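Local atomic coordinates of type III Pentaketide Synthase (Neurospora crassa, PDB entry 3EUO), a protein that probably acts as an acyltransferase of the chalcone and stilbene synthase family, extending acyl starters into pentaketide chains. Residues A[33-38]-A[186-191]; A[72-77]-A[113-118]; A[301-306]-A[319-324]. All blocks are in the same frame, centred on the assembly; numbering follows the deposited sequence.

Contact 1 of 3, residues A[33-38]-A[186-191]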
loop_
_atom_site.group_PDB
_atom_site.type_symbol
_atom_site.label_atom_id
_atom_site.label_comp_id
_atom_site.label_asym_id
_atom_site.label_seq_id
_atom_site.Cartn_x
_atom_site.Cartn_y
_atom_site.Cartn_z
ATOM N N SER A 33 37.914 -1.321 6.444
ATOM C CA SER A 33 37.697 -0.454 7.604
ATOM C C SER A 33 37.185 -1.331 8.747
ATOM O O SER A 33 36.753 -2.455 8.491
ATOM C CB SER A 33 36.676 0.643 7.277
ATOM O OG SER A 33 35.380 0.104 7.048
ATOM N N PRO A 34 37.254 -0.842 10.005
ATOM C CA PRO A 34 36.748 -1.617 11.141
ATOM C C PRO A 34 35.292 -2.068 10.998
ATOM O O PRO A 34 34.987 -3.255 11.235
ATOM C CB PRO A 34 36.921 -0.658 12.329
ATOM C CG PRO A 34 38.082 0.200 11.920
ATOM C CD PRO A 34 37.875 0.425 10.450
ATOM N N ALA A 35 34.411 -1.159 10.585
ATOM C CA ALA A 35 33.005 -1.518 10.414
ATOM C C ALA A 35 32.814 -2.527 9.285
ATOM O O ALA A 35 32.038 -3.478 9.432
ATOM C CB ALA A 35 32.145 -0.287 10.192
ATOM N N MET A 36 33.534 -2.338 8.173
ATOM C CA MET A 36 33.411 -3.260 7.043
ATOM C C MET A 36 33.901 -4.644 7.433
ATOM O O MET A 36 33.242 -5.632 7.120
ATOM C CB MET A 36 34.154 -2.750 5.800
ATOM C CG MET A 36 33.821 -3.544 4.520
ATOM S SD MET A 36 32.091 -3.448 3.944
ATOM C CE MET A 36 32.033 -1.728 3.396
ATOM N N LYS A 37 35.057 -4.720 8.102
ATOM C CA LYS A 37 35.557 -6.003 8.607
ATOM C C LYS A 37 34.537 -6.718 9.503
ATOM O O LYS A 37 34.325 -7.928 9.353
ATOM C CB LYS A 37 36.902 -5.839 9.327
ATOM C CG LYS A 37 38.104 -5.753 8.372
ATOM C CD LYS A 37 39.417 -5.420 9.107
ATOM C CE LYS A 37 39.711 -6.420 10.228
ATOM N NZ LYS A 37 40.830 -5.982 11.122
ATOM N N LYS A 38 33.889 -5.969 10.398
ATOM C CA LYS A 38 32.843 -6.536 11.264
ATOM C C LYS A 38 31.674 -7.110 10.457
ATOM O O LYS A 38 31.255 -8.239 10.696
ATOM C CB LYS A 38 32.314 -5.518 12.291
ATOM C CG LYS A 38 33.349 -4.838 13.204
ATOM C CD LYS A 38 34.397 -5.786 13.763
ATOM C CE LYS A 38 35.639 -5.011 14.238
ATOM N NZ LYS A 38 36.565 -4.623 13.117
ATOM N N GLU A 186 28.122 1.503 1.091
ATOM C CA GLU A 186 28.485 2.912 1.211
ATOM C C GLU A 186 28.232 3.425 2.623
ATOM O O GLU A 186 29.060 4.136 3.193
ATOM C CB GLU A 186 27.720 3.761 0.197
ATOM C CG GLU A 186 28.012 5.240 0.369
ATOM C CD GLU A 186 27.609 6.081 -0.812
ATOM O OE1 GLU A 186 26.868 7.063 -0.594
ATOM O OE2 GLU A 186 28.036 5.779 -1.948
ATOM N N SER A 187 27.079 3.079 3.187
ATOM C CA SER A 187 26.769 3.474 4.562
ATOM C C SER A 187 27.710 2.826 5.579
ATOM O O SER A 187 28.145 3.482 6.524
ATOM C CB SER A 187 25.314 3.159 4.907
ATOM O OG SER A 187 24.442 4.012 4.194
ATOM N N ILE A 188 28.024 1.543 5.388
ATOM C CA ILE A 188 28.968 0.857 6.285
ATOM C C ILE A 188 30.299 1.604 6.312
ATOM O O ILE A 188 30.823 1.948 7.385
ATOM C CB ILE A 188 29.201 -0.627 5.887
ATOM C CG1 ILE A 188 27.903 -1.423 6.017
ATOM C CG2 ILE A 188 30.302 -1.270 6.771
ATOM C CD1 ILE A 188 27.881 -2.698 5.197
ATOM N N ASP A 189 30.835 1.868 5.127
ATOM C CA ASP A 189 32.104 2.564 4.995
ATOM C C ASP A 189 32.035 3.978 5.592
ATOM O O ASP A 189 32.830 4.324 6.466
ATOM C CB ASP A 189 32.503 2.620 3.518
ATOM C CG ASP A 189 33.784 3.391 3.288
ATOM O OD1 ASP A 189 34.865 2.821 3.541
ATOM O OD2 ASP A 189 33.703 4.568 2.854
ATOM N N ALA A 190 31.065 4.772 5.143
ATOM C CA ALA A 190 30.996 6.198 5.507
ATOM C C ALA A 190 30.622 6.456 6.969
ATOM O O ALA A 190 31.166 7.366 7.604
ATOM C CB ALA A 190 30.030 6.934 4.577
ATOM N N LEU A 191 29.694 5.666 7.495
ATOM C CA LEU A 191 29.178 5.894 8.840
ATOM C C LEU A 191 29.899 5.054 9.877
ATOM O O LEU A 191 29.733 5.272 11.082
ATOM C CB LEU A 191 27.677 5.614 8.897
ATOM C CG LEU A 191 26.805 6.384 7.905
ATOM C CD1 LEU A 191 25.382 5.888 7.979
ATOM C CD2 LEU A 191 26.872 7.894 8.141
HETATM O O HOH W 1 35.100 0.253 4.336
#

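Contact 2 of 3, residues A[72-77]-A[113-118]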
loop_
_atom_site.group_PDB
_atom_site.type_symbol
_atom_site.label_atom_id
_atom_site.label_comp_id
_atom_site.label_asym_id
_atom_site.label_seq_id
_atom_site.Cartn_x
_atom_site.Cartn_y
_atom_site.Cartn_z
ATOM N N GLU A 72 17.037 4.064 -10.714
ATOM C CA GLU A 72 17.761 3.003 -11.386
ATOM C C GLU A 72 17.399 1.641 -10.786
ATOM O O GLU A 72 17.256 0.653 -11.508
ATOM C CB GLU A 72 19.266 3.282 -11.358
ATOM C CG GLU A 72 19.660 4.446 -12.291
ATOM C CD GLU A 72 21.014 5.076 -11.980
ATOM O OE1 GLU A 72 21.550 4.918 -10.859
ATOM O OE2 GLU A 72 21.544 5.770 -12.876
ATOM N N LEU A 73 17.209 1.616 -9.469
ATOM C CA LEU A 73 16.703 0.428 -8.784
ATOM C C LEU A 73 15.335 0.041 -9.313
ATOM O O LEU A 73 15.074 -1.138 -9.579
ATOM C CB LEU A 73 16.646 0.653 -7.267
ATOM C CG LEU A 73 17.994 0.724 -6.546
ATOM C CD1 LEU A 73 17.804 1.199 -5.118
ATOM C CD2 LEU A 73 18.706 -0.632 -6.572
ATOM N N HIS A 74 14.464 1.032 -9.484
ATOM C CA HIS A 74 13.117 0.752 -9.960
ATOM C C HIS A 74 13.132 0.078 -11.329
ATOM O O HIS A 74 12.377 -0.861 -11.574
ATOM C CB HIS A 74 12.243 2.002 -10.011
ATOM C CG HIS A 74 10.911 1.744 -10.639
ATOM N ND1 HIS A 74 10.611 2.131 -11.926
ATOM C CD2 HIS A 74 9.830 1.069 -10.186
ATOM C CE1 HIS A 74 9.385 1.739 -12.225
ATOM N NE2 HIS A 74 8.892 1.087 -11.187
ATOM N N GLU A 75 14.008 0.552 -12.209
ATOM C CA GLU A 75 14.116 -0.012 -13.549
ATOM C C GLU A 75 14.393 -1.513 -13.509
ATOM O O GLU A 75 13.781 -2.273 -14.259
ATOM C CB GLU A 75 15.180 0.729 -14.354
ATOM C CG GLU A 75 14.728 2.136 -14.740
ATOM C CD GLU A 75 15.856 3.039 -15.203
ATOM O OE1 GLU A 75 17.040 2.632 -15.159
ATOM O OE2 GLU A 75 15.548 4.177 -15.618
ATOM N N VAL A 76 15.278 -1.934 -12.609
ATOM C CA VAL A 76 15.633 -3.351 -12.473
ATOM C C VAL A 76 14.562 -4.153 -11.712
ATOM O O VAL A 76 14.326 -5.337 -12.016
ATOM C CB VAL A 76 17.066 -3.523 -11.894
ATOM C CG1 VAL A 76 17.330 -4.953 -11.410
ATOM C CG2 VAL A 76 18.096 -3.146 -12.966
ATOM N N PHE A 77 13.897 -3.506 -10.752
ATOM C CA PHE A 77 12.728 -4.117 -10.102
ATOM C C PHE A 77 11.703 -4.508 -11.168
ATOM O O PHE A 77 11.152 -5.612 -11.148
ATOM C CB PHE A 77 12.105 -3.163 -9.079
ATOM C CG PHE A 77 11.056 -3.809 -8.200
ATOM C CD1 PHE A 77 11.416 -4.383 -6.984
ATOM C CD2 PHE A 77 9.713 -3.846 -8.592
ATOM C CE1 PHE A 77 10.454 -4.973 -6.165
ATOM C CE2 PHE A 77 8.738 -4.440 -7.776
ATOM C CZ PHE A 77 9.118 -4.997 -6.557
ATOM N N ASP A 113 10.338 -1.347 -3.806
ATOM C CA ASP A 113 9.949 -0.523 -4.941
ATOM C C ASP A 113 8.931 0.536 -4.530
ATOM O O ASP A 113 8.175 0.362 -3.569
ATOM C CB ASP A 113 9.331 -1.376 -6.056
ATOM C CG ASP A 113 9.207 -0.609 -7.368
ATOM O OD1 ASP A 113 10.232 -0.047 -7.809
ATOM O OD2 ASP A 113 8.102 -0.564 -7.954
ATOM N N SER A 114 8.911 1.627 -5.288
ATOM C CA SER A 114 7.826 2.602 -5.248
ATOM C C SER A 114 7.546 3.017 -6.682
ATOM O O SER A 114 8.475 3.309 -7.439
ATOM C CB SER A 114 8.218 3.830 -4.428
ATOM O OG SER A 114 7.200 4.810 -4.491
ATOM N N ALA A 115 6.268 3.041 -7.058
ATOM C CA ALA A 115 5.886 3.302 -8.444
ATOM C C ALA A 115 4.427 3.693 -8.517
ATOM O O ALA A 115 3.644 3.283 -7.675
ATOM C CB ALA A 115 6.129 2.060 -9.313
ATOM N N ASN A 116 4.075 4.500 -9.516
ATOM C CA ASN A 116 2.678 4.786 -9.815
ATOM C C ASN A 116 2.560 4.820 -11.334
ATOM O O ASN A 116 3.126 5.719 -11.960
ATOM C CB ASN A 116 2.232 6.143 -9.242
ATOM C CG ASN A 116 2.520 6.286 -7.766
ATOM O OD1 ASN A 116 3.643 6.617 -7.369
ATOM N ND2 ASN A 116 1.502 6.070 -6.942
ATOM N N PRO A 117 1.866 3.839 -11.938
ATOM C CA PRO A 117 1.181 2.673 -11.340
ATOM C C PRO A 117 2.127 1.754 -10.571
ATOM O O PRO A 117 3.309 1.633 -10.933
ATOM C CB PRO A 117 0.609 1.925 -12.558
ATOM C CG PRO A 117 0.614 2.920 -13.678
ATOM C CD PRO A 117 1.732 3.875 -13.405
ATOM N N GLY A 118 1.611 1.117 -9.520
ATOM C CA GLY A 118 2.383 0.133 -8.747
ATOM C C GLY A 118 2.670 -1.129 -9.537
ATOM O O GLY A 118 2.047 -1.382 -10.584
#

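Contact 3 of 3, residues A[301-306]-A[319-324]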
loop_
_atom_site.group_PDB
_atom_site.type_symbol
_atom_site.label_atom_id
_atom_site.label_comp_id
_atom_site.label_asym_id
_atom_site.label_seq_id
_atom_site.Cartn_x
_atom_site.Cartn_y
_atom_site.Cartn_z
ATOM N N THR A 301 18.691 -15.901 14.877
ATOM C CA THR A 301 18.245 -15.725 16.261
ATOM C C THR A 301 16.730 -15.782 16.388
ATOM O O THR A 301 16.211 -16.050 17.469
ATOM C CB THR A 301 18.755 -14.412 16.896
ATOM O OG1 THR A 301 18.137 -13.292 16.252
ATOM C CG2 THR A 301 20.271 -14.299 16.767
ATOM N N ILE A 302 16.021 -15.509 15.291
ATOM C CA ILE A 302 14.563 -15.587 15.290
ATOM C C ILE A 302 14.112 -17.039 15.420
ATOM O O ILE A 302 13.199 -17.356 16.192
ATOM C CB ILE A 302 13.941 -14.948 14.013
ATOM C CG1 ILE A 302 14.338 -13.467 13.891
ATOM C CG2 ILE A 302 12.415 -15.135 13.993
ATOM C CD1 ILE A 302 13.986 -12.603 15.099
ATOM N N LEU A 303 14.764 -17.914 14.663
ATOM C CA LEU A 303 14.453 -19.334 14.692
ATOM C C LEU A 303 14.863 -19.962 16.017
ATOM O O LEU A 303 14.054 -20.633 16.655
ATOM C CB LEU A 303 15.096 -20.068 13.516
ATOM C CG LEU A 303 14.694 -19.569 12.120
ATOM C CD1 LEU A 303 15.462 -20.313 11.054
ATOM C CD2 LEU A 303 13.180 -19.674 11.892
ATOM N N SER A 304 16.105 -19.740 16.441
ATOM C CA SER A 304 16.557 -20.297 17.723
ATOM C C SER A 304 15.763 -19.693 18.886
ATOM O O SER A 304 15.438 -20.389 19.846
ATOM C CB SER A 304 18.068 -20.119 17.918
ATOM O OG SER A 304 18.435 -18.751 17.882
ATOM N N GLY A 305 15.434 -18.406 18.784
ATOM C CA GLY A 305 14.577 -17.741 19.766
ATOM C C GLY A 305 13.190 -18.352 19.887
ATOM O O GLY A 305 12.665 -18.495 20.998
ATOM N N ALA A 306 12.589 -18.699 18.747
ATOM C CA ALA A 306 11.274 -19.350 18.728
ATOM C C ALA A 306 11.333 -20.736 19.367
ATOM O O ALA A 306 10.454 -21.102 20.150
ATOM C CB ALA A 306 10.730 -19.432 17.315
ATOM N N ALA A 319 10.842 -26.177 7.326
ATOM C CA ALA A 319 10.725 -25.416 6.077
ATOM C C ALA A 319 11.314 -23.999 6.196
ATOM O O ALA A 319 11.813 -23.444 5.214
ATOM C CB ALA A 319 9.272 -25.371 5.620
ATOM N N SER A 320 11.256 -23.434 7.399
ATOM C CA SER A 320 11.846 -22.123 7.687
ATOM C C SER A 320 13.362 -22.213 7.606
ATOM O O SER A 320 14.001 -21.380 6.979
ATOM C CB SER A 320 11.423 -21.636 9.067
ATOM O OG SER A 320 10.020 -21.448 9.130
ATOM N N TYR A 321 13.929 -23.243 8.233
ATOM C CA TYR A 321 15.356 -23.536 8.101
ATOM C C TYR A 321 15.786 -23.774 6.659
ATOM O O TYR A 321 16.826 -23.268 6.234
ATOM C CB TYR A 321 15.750 -24.723 8.985
ATOM C CG TYR A 321 16.101 -24.292 10.387
ATOM C CD1 TYR A 321 15.200 -24.460 11.436
ATOM C CD2 TYR A 321 17.330 -23.691 10.663
ATOM C CE1 TYR A 321 15.521 -24.053 12.730
ATOM C CE2 TYR A 321 17.663 -23.282 11.949
ATOM C CZ TYR A 321 16.752 -23.465 12.978
ATOM O OH TYR A 321 17.077 -23.058 14.253
ATOM N N ASP A 322 14.994 -24.548 5.921
ATOM C CA ASP A 322 15.300 -24.876 4.535
ATOM C C ASP A 322 15.396 -23.622 3.670
ATOM O O ASP A 322 16.337 -23.470 2.890
ATOM C CB ASP A 322 14.238 -25.822 3.963
ATOM C CG ASP A 322 14.533 -26.226 2.537
ATOM O OD1 ASP A 322 15.244 -27.233 2.347
ATOM O OD2 ASP A 322 14.052 -25.542 1.605
ATOM N N ARG A 323 14.410 -22.739 3.810
ATOM C CA ARG A 323 14.397 -21.459 3.089
ATOM C C ARG A 323 15.572 -20.567 3.487
ATOM O O ARG A 323 16.291 -20.044 2.636
ATOM C CB ARG A 323 13.077 -20.728 3.341
ATOM C CG ARG A 323 12.083 -20.845 2.205
ATOM C CD ARG A 323 11.644 -22.277 1.959
ATOM N NE ARG A 323 11.247 -22.412 0.562
ATOM C CZ ARG A 323 11.998 -22.951 -0.391
ATOM N NH1 ARG A 323 13.192 -23.458 -0.113
ATOM N NH2 ARG A 323 11.535 -22.998 -1.626
ATOM N N TYR A 324 15.774 -20.427 4.788
ATOM C CA TYR A 324 16.786 -19.540 5.323
ATOM C C TYR A 324 18.196 -19.941 4.882
ATOM O O TYR A 324 18.967 -19.110 4.389
ATOM C CB TYR A 324 16.688 -19.528 6.845
ATOM C CG TYR A 324 17.697 -18.634 7.524
ATOM C CD1 TYR A 324 17.574 -17.243 7.480
ATOM C CD2 TYR A 324 18.766 -19.181 8.214
ATOM C CE1 TYR A 324 18.512 -16.423 8.118
ATOM C CE2 TYR A 324 19.712 -18.373 8.847
ATOM C CZ TYR A 324 19.578 -17.007 8.794
ATOM O OH TYR A 324 20.510 -16.227 9.425
#

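Contact 1 of 3, residues A[33-38]-A[186-191]
I188 lays its methyl CG2 against the backbone of helix 34-42, 3.7 Å from both M36 N and M36 CA, so that a branched side chain of helix 181-191 abuts the first turn of the other helix. This helix-helix packing lies in the N-terminal half of the thiolase-like fold; the axes of the short segments 34-38 and 186-191 pass 8.5 Å apart with their directions at 140°. CG2 does this work because it stands anti to the I188 backbone N, while the other branch, CG1, is held beside that N with chi1 at -64°. A beta-branched residue suits the place, since the methyl next to the main chain is the one that touches. A35 is small enough to let the helices close up, its CB lying 4.0 Å from I188 CG2. M36 reaches round from the flank and crosses I188 at about a right angle. Its unbranched, flexible chain can bend at both chi2 and chi3, and so brings its methyl CE to 3.8 Å from I188 CG2.

Beside this apolar patch runs a polar one. S33 is the N-cap of helix 34-42, and its OG accepts from M36 N at 3.3 Å. Q192, just beyond the other helix, ties the same region together: it donates to S33 OG and D189 O and accepts from A35 N. One water completes the link, taking a hydrogen bond from S33 OG at 2.7 Å and giving one to D189 OD1, also at 2.7 Å.

Contact 2 of 3, residues A[72-77]-A[113-118]
Over one face of the F77 ring stands D113, its CB 3.4 Å from the ring centroid and only 5° off the normal, a CH-pi contact almost exactly over the middle. The D113 carboxylate continues the overlap: its plane is 6° from that of the ring, and D113 CG sits 3.5 Å from F77 CD2, so the flat acid is stacked on the flat ring. Phenylalanine suits the place because its broad, flat ring gives both D113 CB and the carboxylate plane a surface to lie on. F77 reaches its partner with CG anti to the backbone N (chi1 -170°). H74 lies beside the carboxylate, in a close meeting whose details are doubtful, and the small methyl of A115 also packs against the imidazole.

Helix 70-96 is thereby fastened to the extended loop that follows strand 105-109 in the N-terminal half of the thiolase-like fold. This loop belongs to the dimer interface: S114 OG is hydrogen-bonded to W250 NE1 of the second subunit, N116 makes backbone bonds to that subunit, and the peptide before P117 is cis, as in the corresponding loop of chalcone synthases. Y119, at the start of the next helix, forms an edge-to-face ring contact with F77. With an alanine at this point of helix 70-96, D113 CB would probably lose the face it rests on and Y119 its ring partner.

Contact 3 of 3, residues A[301-306]-A[319-324]
L303 and Y321 lie alongside one another, pointing opposite ways, the leucine running along the tyrosine ring towards helix 318-327 while the ring runs back towards helix 300-310. They join two helices that follow one another in the C-terminal half of the thiolase-like fold as an antiparallel helical hairpin, the axes of the short segments 301-306 and 319-324 crossing at -165° and a wide 11.2 Å apart. Across such a spacing sizeable side chains must bridge, and these two do so. L303 CD1 sits over the centre of one ring face, 3.7 Å from the Y321 centroid and 8° off the normal, a well-centred CH-pi contact. Further back, L303 CB lies 3.7 Å from Y321 OH, so the leucine follows the ring lengthwise from its middle to its phenolic end. With chi1 at -59°, L303 holds CG beside its own backbone N, and its two methyls part: CD1 goes to the tyrosine, and CD2 turns to S320, 3.9 Å from that residue's CB. A serine is apt there, being slim on the side facing L303 while its OG is engaged by M295 O at the end of strand 292-295.

M295 also packs against L303, so the leucine is held between the sheet edge and the second helix. Tyrosine suits position 321 because its ring offers a broad apolar face and its hydroxyl still finds a polar mate, E307, one turn further along the first helix. Y324, one turn on from Y321, adds a looser touch: its CB lies 4.5 Å from L303 CD1, while its OH is hydrogen-bonded to T46 O.

In the fold
Contacts 1 and 2 belong to the N-terminal half of the fold and contact 3 to the C-terminal half. Contact 2 is nested within the chain loop that contact 1 closes, yet their nearest atoms stay about 11 Å apart and their centres about 28 Å. Contact 3 lies later in the chain, its centre about 27 Å from that of contact 1 and about 30 Å from that of contact 2, on the opposite side of the chain's centre from contact 2. Contact 2 alone touches the second subunit, where its loop packs on H139 and G140 of the second subunit, shortly before that subunit's C143. That cysteine, here oxidised to 3-sulfinoalanine, probably corresponds to the catalytic cysteine of chalcone synthases.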